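Ara h 8 allergen isoform (Arachis hypogaea, PDB 6V8M) is a peanut PR-10 allergen of the Bet v 1 family that binds 8-anilino-1-naphthalene sulfonate and probably other small amphiphilic ligands, and may, like relatives, take part in plant defence. Local coordinates at residues V53-A58 with Y66-I71; Y81-S86 with F100-E105; G2-E7 with A125-E130. All coordinates share one frame; numbering follows the deposited sequence.

Contact 1 (V53-A58 with Y66-I71); sequences VKKVTA and YVLHKI. With 2AN (8-anilino-1-naphthalene sulfonate), chain E; 2AN (8-anilino-1-naphthalene sulfonate), chain G; 2AN (8-anilino-1-naphthalene sulfonate), chain F.
K54 and H69 form a hydrogen-bonded antiparallel pair: K54 N to H69 O measures 2.8 Å at 168°, and H69 N returns a bond of the same length to K54 O. V56 and V67 repeat the pattern, with V56 N 2.8 Å from V67 O and nearly in line with that carbonyl. Between these pairs the alpha carbons of K55 and L68 approach more closely, as expected of a non-hydrogen-bonded pair.

The tight side carries K54, V56, V67 and H69, all buried. CG2 of V56 lies over one face of the H69 imidazole, 3.8 Å from its centroid, a CH-pi contact displaced toward the ring rim. The ring is gripped at its edge: H69 NE2 donates to sulfonate O1 of one 8-anilino-1-naphthalene sulfonate (2.9 Å, 158°), and ND1 bonds to a water, which fixes the ring's rotation. K54 runs extended past I71, its ammonium salt-bridged to D28 and hydrogen-bonded to Y81 OH. Strands 53-59 and 64-75 form a beta hairpin of the curved antiparallel Bet v 1 sheet, whose inner surface lines the ligand cavity; A58 and V67 CG1 touch the same ligand's anilino ring.

The other face is nearer solvent: V53, T57, Y66 and L68 are partly exposed and K70 is exposed, although bound ligands cover part of it. With CG of Y66 between N and carbonyl carbon (chi1 65°), its ring lies beneath K55. K55 CE sits 3.7 Å from the Y66 ring centroid, over one face, and K55 NZ makes a cation-pi contact 4.5 Å from that centroid. K55 NZ also donates to O2 of a second ligand (2.8 Å). L68 CD1 reaches a third ligand.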
# COMPACT_ATOMS: atom_id res chain seq x y z
N VAL A 53 4.57 11.03 -7.01
CA VAL A 53 5.32 9.78 -7.35
C VAL A 53 6.37 9.55 -6.29
O VAL A 53 7.12 10.49 -5.99
CB VAL A 53 5.92 9.85 -8.77
CG1 VAL A 53 6.72 8.59 -9.08
CG2 VAL A 53 4.81 10.06 -9.78
N LYS A 54 6.42 8.33 -5.78
CA LYS A 54 7.39 7.94 -4.74
C LYS A 54 8.25 6.80 -5.25
O LYS A 54 7.77 5.91 -5.98
CB LYS A 54 6.73 7.47 -3.45
CG LYS A 54 5.49 8.25 -3.02
CD LYS A 54 4.87 7.68 -1.77
CE LYS A 54 3.55 8.33 -1.42
NZ LYS A 54 2.92 7.66 -0.25
N LYS A 55 9.47 6.78 -4.76
CA LYS A 55 10.39 5.66 -5.01
C LYS A 55 10.53 4.91 -3.68
O LYS A 55 10.98 5.53 -2.69
CB LYS A 55 11.73 6.17 -5.51
CG LYS A 55 12.71 5.08 -5.91
CD LYS A 55 14.06 5.66 -6.26
CE LYS A 55 14.97 4.58 -6.77
NZ LYS A 55 16.41 4.93 -6.65
N VAL A 56 10.21 3.63 -3.69
CA VAL A 56 10.33 2.81 -2.47
C VAL A 56 11.50 1.85 -2.66
O VAL A 56 11.44 1.04 -3.57
CB VAL A 56 9.06 2.03 -2.11
CG1 VAL A 56 9.36 1.20 -0.87
CG2 VAL A 56 7.83 2.90 -1.93
N THR A 57 12.52 1.96 -1.82
CA THR A 57 13.74 1.13 -1.89
C THR A 57 13.72 0.11 -0.75
O THR A 57 13.53 0.51 0.40
CB THR A 57 15.01 1.99 -1.86
OG1 THR A 57 14.97 2.85 -3.01
CG2 THR A 57 16.26 1.13 -1.93
N ALA A 58 14.00 -1.15 -1.06
CA ALA A 58 13.98 -2.24 -0.07
C ALA A 58 15.16 -3.17 -0.28
O ALA A 58 15.63 -3.31 -1.43
CB ALA A 58 12.67 -2.98 -0.13
N TYR A 66 14.02 -1.39 -6.08
CA TYR A 66 13.00 -0.34 -5.83
C TYR A 66 11.79 -0.58 -6.71
O TYR A 66 11.85 -1.25 -7.74
CB TYR A 66 13.60 1.05 -6.03
CG TYR A 66 14.02 1.31 -7.47
CD1 TYR A 66 13.13 1.84 -8.37
CD2 TYR A 66 15.29 0.99 -7.93
CE1 TYR A 66 13.46 2.05 -9.70
CE2 TYR A 66 15.64 1.20 -9.26
CZ TYR A 66 14.73 1.74 -10.14
OH TYR A 66 15.02 1.94 -11.46
N VAL A 67 10.68 0.01 -6.28
CA VAL A 67 9.45 0.14 -7.08
C VAL A 67 8.98 1.59 -6.99
O VAL A 67 9.44 2.32 -6.09
CB VAL A 67 8.34 -0.84 -6.63
CG1 VAL A 67 8.83 -2.28 -6.63
CG2 VAL A 67 7.81 -0.45 -5.27
N LEU A 68 8.09 1.99 -7.89
CA LEU A 68 7.53 3.35 -7.91
C LEU A 68 6.07 3.26 -7.49
O LEU A 68 5.38 2.28 -7.83
CB LEU A 68 7.69 3.99 -9.29
CG LEU A 68 9.13 4.15 -9.81
CD1 LEU A 68 9.10 4.89 -11.13
CD2 LEU A 68 10.03 4.88 -8.82
N HIS A 69 5.63 4.25 -6.72
CA HIS A 69 4.21 4.40 -6.32
C HIS A 69 3.69 5.71 -6.90
O HIS A 69 4.42 6.70 -6.86
CB HIS A 69 4.04 4.52 -4.81
CG HIS A 69 4.22 3.28 -4.03
ND1 HIS A 69 3.56 3.08 -2.84
CD2 HIS A 69 5.05 2.23 -4.21
CE1 HIS A 69 3.98 1.95 -2.32
NE2 HIS A 69 4.86 1.40 -3.15
N LYS A 70 2.44 5.73 -7.35
CA LYS A 70 1.78 7.01 -7.71
C LYS A 70 0.50 7.16 -6.89
O LYS A 70 -0.28 6.20 -6.84
CB LYS A 70 1.47 7.02 -9.19
CG LYS A 70 0.85 8.31 -9.70
CD LYS A 70 0.23 8.14 -11.06
CE LYS A 70 -0.16 9.43 -11.74
NZ LYS A 70 -1.08 9.16 -12.88
N ILE A 71 0.27 8.31 -6.29
CA ILE A 71 -1.00 8.62 -5.59
C ILE A 71 -2.07 8.91 -6.64
O ILE A 71 -1.93 9.89 -7.42
CB ILE A 71 -0.87 9.79 -4.59
CG1 ILE A 71 0.25 9.53 -3.60
CG2 ILE A 71 -2.20 10.03 -3.89
CD1 ILE A 71 0.39 10.56 -2.52
C1 2AN E . 6.44 -3.75 -3.20
C2 2AN E . 6.56 -4.70 -4.18
C3 2AN E . 5.47 -5.47 -4.58
C4 2AN E . 4.30 -5.36 -3.91
C5 2AN E . 4.12 -4.40 -2.89
C6 2AN E . 2.87 -4.28 -2.24
C7 2AN E . 2.67 -3.39 -1.27
C8 2AN E . 3.68 -2.50 -0.90
N 2AN E . 7.58 -3.05 -2.75
S 2AN E . 6.01 -1.27 -1.01
C9 2AN E . 4.93 -2.60 -1.45
C10 2AN E . 5.20 -3.55 -2.50
C11 2AN E . 8.93 -3.33 -3.02
C12 2AN E . 9.80 -2.25 -2.97
C13 2AN E . 11.14 -2.42 -3.28
C14 2AN E . 11.63 -3.66 -3.60
C15 2AN E . 10.78 -4.75 -3.64
C16 2AN E . 9.43 -4.59 -3.35
O1 2AN E . 6.52 -0.75 -2.25
O2 2AN E . 5.28 -0.33 -0.22
O3 2AN E . 7.20 -1.82 -0.20
C1 2AN G . 14.90 8.11 -8.96
C2 2AN G . 13.62 8.36 -9.34
C3 2AN G . 12.92 7.48 -10.18
C4 2AN G . 13.54 6.38 -10.68
C5 2AN G . 14.88 6.08 -10.34
C6 2AN G . 15.52 4.93 -10.85
C7 2AN G . 16.80 4.64 -10.53
C8 2AN G . 17.52 5.47 -9.66
N 2AN G . 15.61 9.00 -8.12
S 2AN G . 17.94 7.55 -8.03
C9 2AN G . 16.95 6.60 -9.14
C10 2AN G . 15.59 6.95 -9.46
C11 2AN G . 15.13 9.86 -7.13
C12 2AN G . 14.82 11.18 -7.44
C13 2AN G . 14.37 12.04 -6.45
C14 2AN G . 14.25 11.61 -5.15
C15 2AN G . 14.57 10.31 -4.83
C16 2AN G . 15.02 9.44 -5.81
O1 2AN G . 19.24 6.72 -7.79
O2 2AN G . 17.26 7.61 -6.77
O3 2AN G . 18.30 8.78 -8.68
C1 2AN F . 9.95 2.08 -15.18
C2 2AN F . 10.20 3.34 -14.74
C3 2AN F . 11.36 3.65 -14.02
C4 2AN F . 12.26 2.68 -13.74
C5 2AN F . 12.04 1.35 -14.16
C6 2AN F . 13.00 0.36 -13.84
C7 2AN F . 12.83 -0.92 -14.21
C8 2AN F . 11.69 -1.30 -14.94
N 2AN F . 8.72 1.88 -15.86
S 2AN F . 9.39 -1.02 -16.21
C9 2AN F . 10.73 -0.38 -15.27
C10 2AN F . 10.87 1.00 -14.90
C11 2AN F . 7.60 2.73 -15.65
C12 2AN F . 7.29 3.75 -16.54
C13 2AN F . 6.22 4.60 -16.30
C14 2AN F . 5.46 4.46 -15.17
C15 2AN F . 5.77 3.47 -14.26
C16 2AN F . 6.84 2.62 -14.49
O1 2AN F . 8.08 -0.72 -15.41
O2 2AN F . 9.56 -2.43 -16.29
O3 2AN F . 9.29 -0.27 -17.42
O HOH W 1 1.94 4.70 -1.54

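Contact 2 (Y81-S86 with F100-E105); sequences YDYTIS and FKTKLE. With 2AN (8-anilino-1-naphthalene sulfonate), chain E; 2AN (8-anilino-1-naphthalene sulfonate), chain C; 2AN (8-anilino-1-naphthalene sulfonate), chain F.
The ligand-lining surface of the Bet v 1 sheet includes Y83, I85 and F100, contributed by a hairpin of strands 80-86 and 95-107. Y83 and F100 form a hydrogen-bonded antiparallel pair, with F100 N 2.7 Å from Y83 O and Y83 N bonded in return to F100 O. The Y83 and F100 rings are almost parallel, the planes at 6°, but with centroids 4.6 Å apart they are offset so far that little of one lies over the other. Consequently F100 CB, not its ring centre, covers the Y83 face, 3.7 Å from the Y83 centroid as a CH-pi contact, while Y83 OH lies over the rim of the F100 ring. A chi1 of 57° swings the tyrosine ring across its neighbour. I85 CD1 meets F100 CE1 at 3.7 Å and also touches the naphthalene of one bound 8-anilino-1-naphthalene sulfonate; a second ligand lies near F100 CD2.

At the next hydrogen-bonded pair, Y81 N donates to T102 O in a straight bond (2.9 Å, 173°), and Y81 O receives two donors from T102. T102 OG1 donates to Y81 O at 2.7 Å, in the carbonyl plane and on a lone pair, whereas the bond from T102 N is weak, its angle only 134°. T102 N also donates to D82 OD1 at 3.2 Å, making the N-H bifurcated. OD1 thus accepts from the T102 backbone and from a water. V117 of strand 110-121 and V135 and S139 of helix 129-152 pack on F100, placing it, with Y83 beside it, on the wall of the cavity between sheet and long helix characteristic of the Bet v 1 fold.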
# COMPACT_ATOMS: atom_id res chain seq x y z
N TYR A 81 -7.47 6.46 0.27
CA TYR A 81 -6.10 6.45 -0.30
C TYR A 81 -6.05 5.41 -1.42
O TYR A 81 -6.15 4.23 -1.14
CB TYR A 81 -5.05 6.19 0.78
CG TYR A 81 -3.64 6.32 0.26
CD1 TYR A 81 -3.22 7.47 -0.37
CD2 TYR A 81 -2.70 5.33 0.46
CE1 TYR A 81 -1.93 7.61 -0.87
CE2 TYR A 81 -1.41 5.43 -0.07
CZ TYR A 81 -1.02 6.58 -0.74
OH TYR A 81 0.26 6.69 -1.22
N ASP A 82 -5.88 5.91 -2.64
CA ASP A 82 -5.80 5.09 -3.86
C ASP A 82 -4.43 5.35 -4.46
O ASP A 82 -4.07 6.52 -4.59
CB ASP A 82 -6.93 5.43 -4.84
CG ASP A 82 -8.35 5.27 -4.29
OD1 ASP A 82 -8.52 4.65 -3.19
OD2 ASP A 82 -9.28 5.84 -4.94
N TYR A 83 -3.72 4.29 -4.81
CA TYR A 83 -2.32 4.38 -5.29
C TYR A 83 -2.05 3.23 -6.22
O TYR A 83 -2.69 2.14 -6.13
CB TYR A 83 -1.33 4.40 -4.12
CG TYR A 83 -1.45 3.20 -3.21
CD1 TYR A 83 -2.40 3.17 -2.21
CD2 TYR A 83 -0.55 2.16 -3.29
CE1 TYR A 83 -2.50 2.07 -1.35
CE2 TYR A 83 -0.64 1.07 -2.44
CZ TYR A 83 -1.62 1.02 -1.47
OH TYR A 83 -1.73 -0.04 -0.59
N THR A 84 -1.04 3.42 -7.06
CA THR A 84 -0.64 2.42 -8.05
C THR A 84 0.84 2.12 -7.84
O THR A 84 1.62 3.09 -7.74
CB THR A 84 -0.94 2.86 -9.47
OG1 THR A 84 -2.35 2.98 -9.64
CG2 THR A 84 -0.46 1.86 -10.48
N ILE A 85 1.17 0.84 -7.77
CA ILE A 85 2.61 0.40 -7.76
C ILE A 85 2.95 -0.04 -9.18
O ILE A 85 2.23 -0.85 -9.76
CB ILE A 85 2.83 -0.70 -6.70
CG1 ILE A 85 2.35 -0.23 -5.32
CG2 ILE A 85 4.29 -1.13 -6.70
CD1 ILE A 85 2.52 -1.26 -4.25
N SER A 86 4.07 0.44 -9.71
CA SER A 86 4.49 0.10 -11.09
C SER A 86 5.98 0.36 -11.23
O SER A 86 6.48 1.30 -10.57
CB SER A 86 3.74 0.92 -12.07
OG SER A 86 3.99 0.46 -13.39
N PHE A 100 -4.38 0.01 -6.20
CA PHE A 100 -5.06 -0.17 -4.91
C PHE A 100 -6.03 0.97 -4.69
O PHE A 100 -5.66 2.12 -4.90
CB PHE A 100 -4.05 -0.13 -3.77
CG PHE A 100 -3.03 -1.23 -3.79
CD1 PHE A 100 -1.95 -1.17 -4.66
CD2 PHE A 100 -3.15 -2.29 -2.93
CE1 PHE A 100 -1.01 -2.18 -4.67
CE2 PHE A 100 -2.20 -3.29 -2.94
CZ PHE A 100 -1.13 -3.24 -3.80
N LYS A 101 -7.23 0.64 -4.25
CA LYS A 101 -8.21 1.61 -3.70
C LYS A 101 -8.49 1.19 -2.26
O LYS A 101 -8.81 -0.00 -2.02
CB LYS A 101 -9.48 1.65 -4.55
CG LYS A 101 -9.24 1.99 -6.02
CD LYS A 101 -10.47 1.99 -6.89
CE LYS A 101 -11.50 2.98 -6.41
NZ LYS A 101 -12.72 2.96 -7.26
N THR A 102 -8.26 2.09 -1.32
CA THR A 102 -8.44 1.79 0.12
C THR A 102 -9.32 2.89 0.73
O THR A 102 -9.19 4.09 0.39
CB THR A 102 -7.13 1.62 0.90
OG1 THR A 102 -6.50 2.87 1.22
CG2 THR A 102 -6.15 0.72 0.18
N LYS A 103 -10.21 2.45 1.59
CA LYS A 103 -11.08 3.34 2.38
C LYS A 103 -11.34 2.75 3.77
O LYS A 103 -11.68 1.57 3.90
CB LYS A 103 -12.39 3.54 1.61
CG LYS A 103 -13.29 4.60 2.24
CD LYS A 103 -14.52 4.98 1.47
CE LYS A 103 -15.21 6.23 2.00
NZ LYS A 103 -15.30 6.32 3.49
N LEU A 104 -11.25 3.61 4.78
CA LEU A 104 -11.66 3.29 6.16
C LEU A 104 -13.05 3.88 6.44
O LEU A 104 -13.44 4.90 5.82
CB LEU A 104 -10.65 3.88 7.13
CG LEU A 104 -9.18 3.65 6.81
CD1 LEU A 104 -8.39 4.25 7.96
CD2 LEU A 104 -8.87 2.18 6.60
N GLU A 105 -13.72 3.31 7.42
CA GLU A 105 -14.92 3.96 8.02
C GLU A 105 -14.96 3.57 9.48
O GLU A 105 -14.41 2.49 9.86
CB GLU A 105 -16.18 3.65 7.21
CG GLU A 105 -16.64 2.23 7.24
CD GLU A 105 -17.99 2.02 6.55
OE1 GLU A 105 -18.74 1.15 7.00
OE2 GLU A 105 -18.28 2.74 5.57
C1 2AN E . 6.44 -3.75 -3.20
C2 2AN E . 6.56 -4.70 -4.18
C3 2AN E . 5.47 -5.47 -4.58
C4 2AN E . 4.30 -5.36 -3.91
C5 2AN E . 4.12 -4.40 -2.89
C6 2AN E . 2.87 -4.28 -2.24
C7 2AN E . 2.67 -3.39 -1.27
C8 2AN E . 3.68 -2.50 -0.90
N 2AN E . 7.58 -3.05 -2.75
S 2AN E . 6.01 -1.27 -1.01
C9 2AN E . 4.93 -2.60 -1.45
C10 2AN E . 5.20 -3.55 -2.50
C11 2AN E . 8.93 -3.33 -3.02
C12 2AN E . 9.80 -2.25 -2.97
C13 2AN E . 11.14 -2.42 -3.28
C14 2AN E . 11.63 -3.66 -3.60
C15 2AN E . 10.78 -4.75 -3.64
C16 2AN E . 9.43 -4.59 -3.35
O1 2AN E . 6.52 -0.75 -2.25
O2 2AN E . 5.28 -0.33 -0.22
O3 2AN E . 7.20 -1.82 -0.20
C1 2AN C . -5.08 -5.15 1.12
C2 2AN C . -4.50 -4.22 0.30
C3 2AN C . -3.95 -3.03 0.82
C4 2AN C . -4.01 -2.80 2.15
C5 2AN C . -4.60 -3.74 3.04
C6 2AN C . -4.64 -3.45 4.42
C7 2AN C . -5.19 -4.29 5.30
C8 2AN C . -5.74 -5.50 4.86
N 2AN C . -5.65 -6.33 0.54
S 2AN C . -6.46 -7.41 3.21
C9 2AN C . -5.74 -5.83 3.53
C10 2AN C . -5.16 -4.96 2.54
C11 2AN C . -5.24 -7.05 -0.60
C12 2AN C . -3.94 -6.97 -1.06
C13 2AN C . -3.56 -7.67 -2.20
C14 2AN C . -4.46 -8.47 -2.86
C15 2AN C . -5.75 -8.57 -2.39
C16 2AN C . -6.15 -7.86 -1.27
O1 2AN C . -5.52 -8.20 2.50
O2 2AN C . -7.65 -7.18 2.30
O3 2AN C . -6.90 -7.91 4.48
C1 2AN F . 9.95 2.08 -15.18
C2 2AN F . 10.20 3.34 -14.74
C3 2AN F . 11.36 3.65 -14.02
C4 2AN F . 12.26 2.68 -13.74
C5 2AN F . 12.04 1.35 -14.16
C6 2AN F . 13.00 0.36 -13.84
C7 2AN F . 12.83 -0.92 -14.21
C8 2AN F . 11.69 -1.30 -14.94
N 2AN F . 8.72 1.88 -15.86
S 2AN F . 9.39 -1.02 -16.21
C9 2AN F . 10.73 -0.38 -15.27
C10 2AN F . 10.87 1.00 -14.90
C11 2AN F . 7.60 2.73 -15.65
C12 2AN F . 7.29 3.75 -16.54
C13 2AN F . 6.22 4.60 -16.30
C14 2AN F . 5.46 4.46 -15.17
C15 2AN F . 5.77 3.47 -14.26
C16 2AN F . 6.84 2.62 -14.49
O1 2AN F . 8.08 -0.72 -15.41
O2 2AN F . 9.56 -2.43 -16.29
O3 2AN F . 9.29 -0.27 -17.42
O HOH W 2 -11.06 4.24 -2.22

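Contact 3 (G2-E7 with A125-E130); sequences GVHTFE and APLPDE
One face of the H4 imidazole is covered by L127: L127 CB stands over the ring centre, 3.7 Å from the H4 centroid and only 7° off the normal, a well-centred CH-pi contact. The ring approaches the 125-130 backbone as well: H4 CE1 is 3.5 Å from L127 N. Toward the ring obliquely come A125 O and the carbonyl carbon of P126. The F6 ring is met obliquely too, by the other end of the same leucine: L127 CD2 lies 3.8 Å from F6 CE2. With CG of L127 opposite the backbone N (chi1 171°), the side chain extends along the strand from H4 to F6, bridging two rings on one face of it. Polar links are slight: a water bonds weakly to H4 ND1 and to L127 N, whereas H4 NE2 has a partner in T121 OG1.

This is a surface contact, its centre about 17 Å from the centre of the chain. It joins the edge strand 3-12 to the approach of helix 129-152, P128 occupying the N-cap position; L127 also touches F119 of the adjoining strand 110-121, and the F6 ring meets H132 within the helix.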
# COMPACT_ATOMS: atom_id res chain seq x y z
N GLY A 2 -3.72 -9.20 -18.89
CA GLY A 2 -4.86 -9.64 -18.06
C GLY A 2 -5.14 -8.63 -16.98
O GLY A 2 -4.22 -7.94 -16.54
N VAL A 3 -6.39 -8.52 -16.56
CA VAL A 3 -6.82 -7.60 -15.47
C VAL A 3 -7.46 -8.46 -14.39
O VAL A 3 -8.42 -9.17 -14.72
CB VAL A 3 -7.76 -6.51 -16.01
CG1 VAL A 3 -8.18 -5.54 -14.93
CG2 VAL A 3 -7.07 -5.75 -17.15
N HIS A 4 -6.99 -8.35 -13.15
CA HIS A 4 -7.37 -9.28 -12.06
C HIS A 4 -7.75 -8.47 -10.82
O HIS A 4 -6.86 -7.87 -10.23
CB HIS A 4 -6.24 -10.28 -11.76
CG HIS A 4 -5.59 -10.86 -12.98
ND1 HIS A 4 -6.02 -12.02 -13.57
CD2 HIS A 4 -4.58 -10.40 -13.73
CE1 HIS A 4 -5.27 -12.27 -14.63
NE2 HIS A 4 -4.40 -11.29 -14.76
N THR A 5 -9.05 -8.36 -10.54
CA THR A 5 -9.58 -7.45 -9.50
C THR A 5 -10.08 -8.24 -8.30
O THR A 5 -10.86 -9.18 -8.48
CB THR A 5 -10.66 -6.52 -10.05
OG1 THR A 5 -10.06 -5.79 -11.13
CG2 THR A 5 -11.18 -5.55 -9.01
N PHE A 6 -9.65 -7.82 -7.12
CA PHE A 6 -9.95 -8.47 -5.83
C PHE A 6 -10.51 -7.41 -4.90
O PHE A 6 -9.93 -6.33 -4.82
CB PHE A 6 -8.72 -9.15 -5.21
CG PHE A 6 -8.11 -10.19 -6.09
CD1 PHE A 6 -8.56 -11.50 -6.06
CD2 PHE A 6 -7.09 -9.85 -6.97
CE1 PHE A 6 -7.99 -12.45 -6.89
CE2 PHE A 6 -6.55 -10.80 -7.81
CZ PHE A 6 -7.00 -12.09 -7.76
N GLU A 7 -11.64 -7.69 -4.27
CA GLU A 7 -12.26 -6.75 -3.30
C GLU A 7 -12.35 -7.45 -1.95
O GLU A 7 -12.87 -8.60 -1.90
CB GLU A 7 -13.63 -6.27 -3.79
CG GLU A 7 -13.54 -5.36 -5.00
CD GLU A 7 -14.85 -4.82 -5.53
OE1 GLU A 7 -15.67 -4.37 -4.71
OE2 GLU A 7 -15.05 -4.85 -6.77
N ALA A 125 -2.20 -14.89 -19.40
CA ALA A 125 -2.21 -16.05 -18.48
C ALA A 125 -2.85 -15.62 -17.16
O ALA A 125 -2.83 -14.42 -16.84
CB ALA A 125 -0.81 -16.56 -18.24
N PRO A 126 -3.40 -16.57 -16.35
CA PRO A 126 -3.94 -16.21 -15.05
C PRO A 126 -2.81 -15.58 -14.22
O PRO A 126 -1.67 -15.88 -14.44
CB PRO A 126 -4.47 -17.54 -14.48
CG PRO A 126 -4.66 -18.41 -15.70
CD PRO A 126 -3.56 -18.01 -16.66
N LEU A 127 -3.16 -14.70 -13.30
CA LEU A 127 -2.21 -14.14 -12.32
C LEU A 127 -1.67 -15.31 -11.49
O LEU A 127 -2.44 -16.08 -10.94
CB LEU A 127 -2.97 -13.12 -11.46
CG LEU A 127 -2.25 -12.57 -10.25
CD1 LEU A 127 -1.14 -11.64 -10.67
CD2 LEU A 127 -3.24 -11.87 -9.34
N PRO A 128 -0.34 -15.52 -11.40
CA PRO A 128 0.19 -16.63 -10.60
C PRO A 128 -0.15 -16.46 -9.11
O PRO A 128 -0.08 -15.35 -8.61
CB PRO A 128 1.70 -16.57 -10.82
CG PRO A 128 1.86 -15.74 -12.07
CD PRO A 128 0.72 -14.74 -12.04
N ASP A 129 -0.52 -17.57 -8.45
CA ASP A 129 -0.94 -17.53 -7.03
C ASP A 129 0.19 -16.92 -6.19
O ASP A 129 -0.12 -16.21 -5.24
CB ASP A 129 -1.34 -18.93 -6.53
CG ASP A 129 -2.60 -19.50 -7.17
OD1 ASP A 129 -3.34 -18.75 -7.86
OD2 ASP A 129 -2.83 -20.70 -7.00
N GLU A 130 1.45 -17.18 -6.55
CA GLU A 130 2.64 -16.75 -5.75
C GLU A 130 2.73 -15.22 -5.78
O GLU A 130 3.14 -14.60 -4.78
CB GLU A 130 3.91 -17.39 -6.30
CG GLU A 130 5.15 -17.12 -5.45
CD GLU A 130 6.31 -18.11 -5.56
OE1 GLU A 130 6.13 -19.21 -6.16
OE2 GLU A 130 7.40 -17.77 -5.05
O HOH W 3 -6.40 -14.46 -12.00

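All three contacts reach the same seven-stranded antiparallel sheet, but at different places across it. Contacts 1 and 2 follow one another along the chain, each within a hairpin, and their centres are about 14 Å apart. Strands 64-75 and 80-86 are neighbours, so the two touch directly: K70 N lies 2.8 Å from T84 O, a probable hydrogen bond. Both also touch two of the same bound ligands. Contact 3 encloses them in sequence; its centre is about 22 Å from that of contact 1 and about 17 Å from that of contact 2. Contacts 1 and 2 thus build adjoining parts of the ligand-binding sheet, while contact 3 separately joins its edge strand 3-12 to the start of the last helix, 129-152.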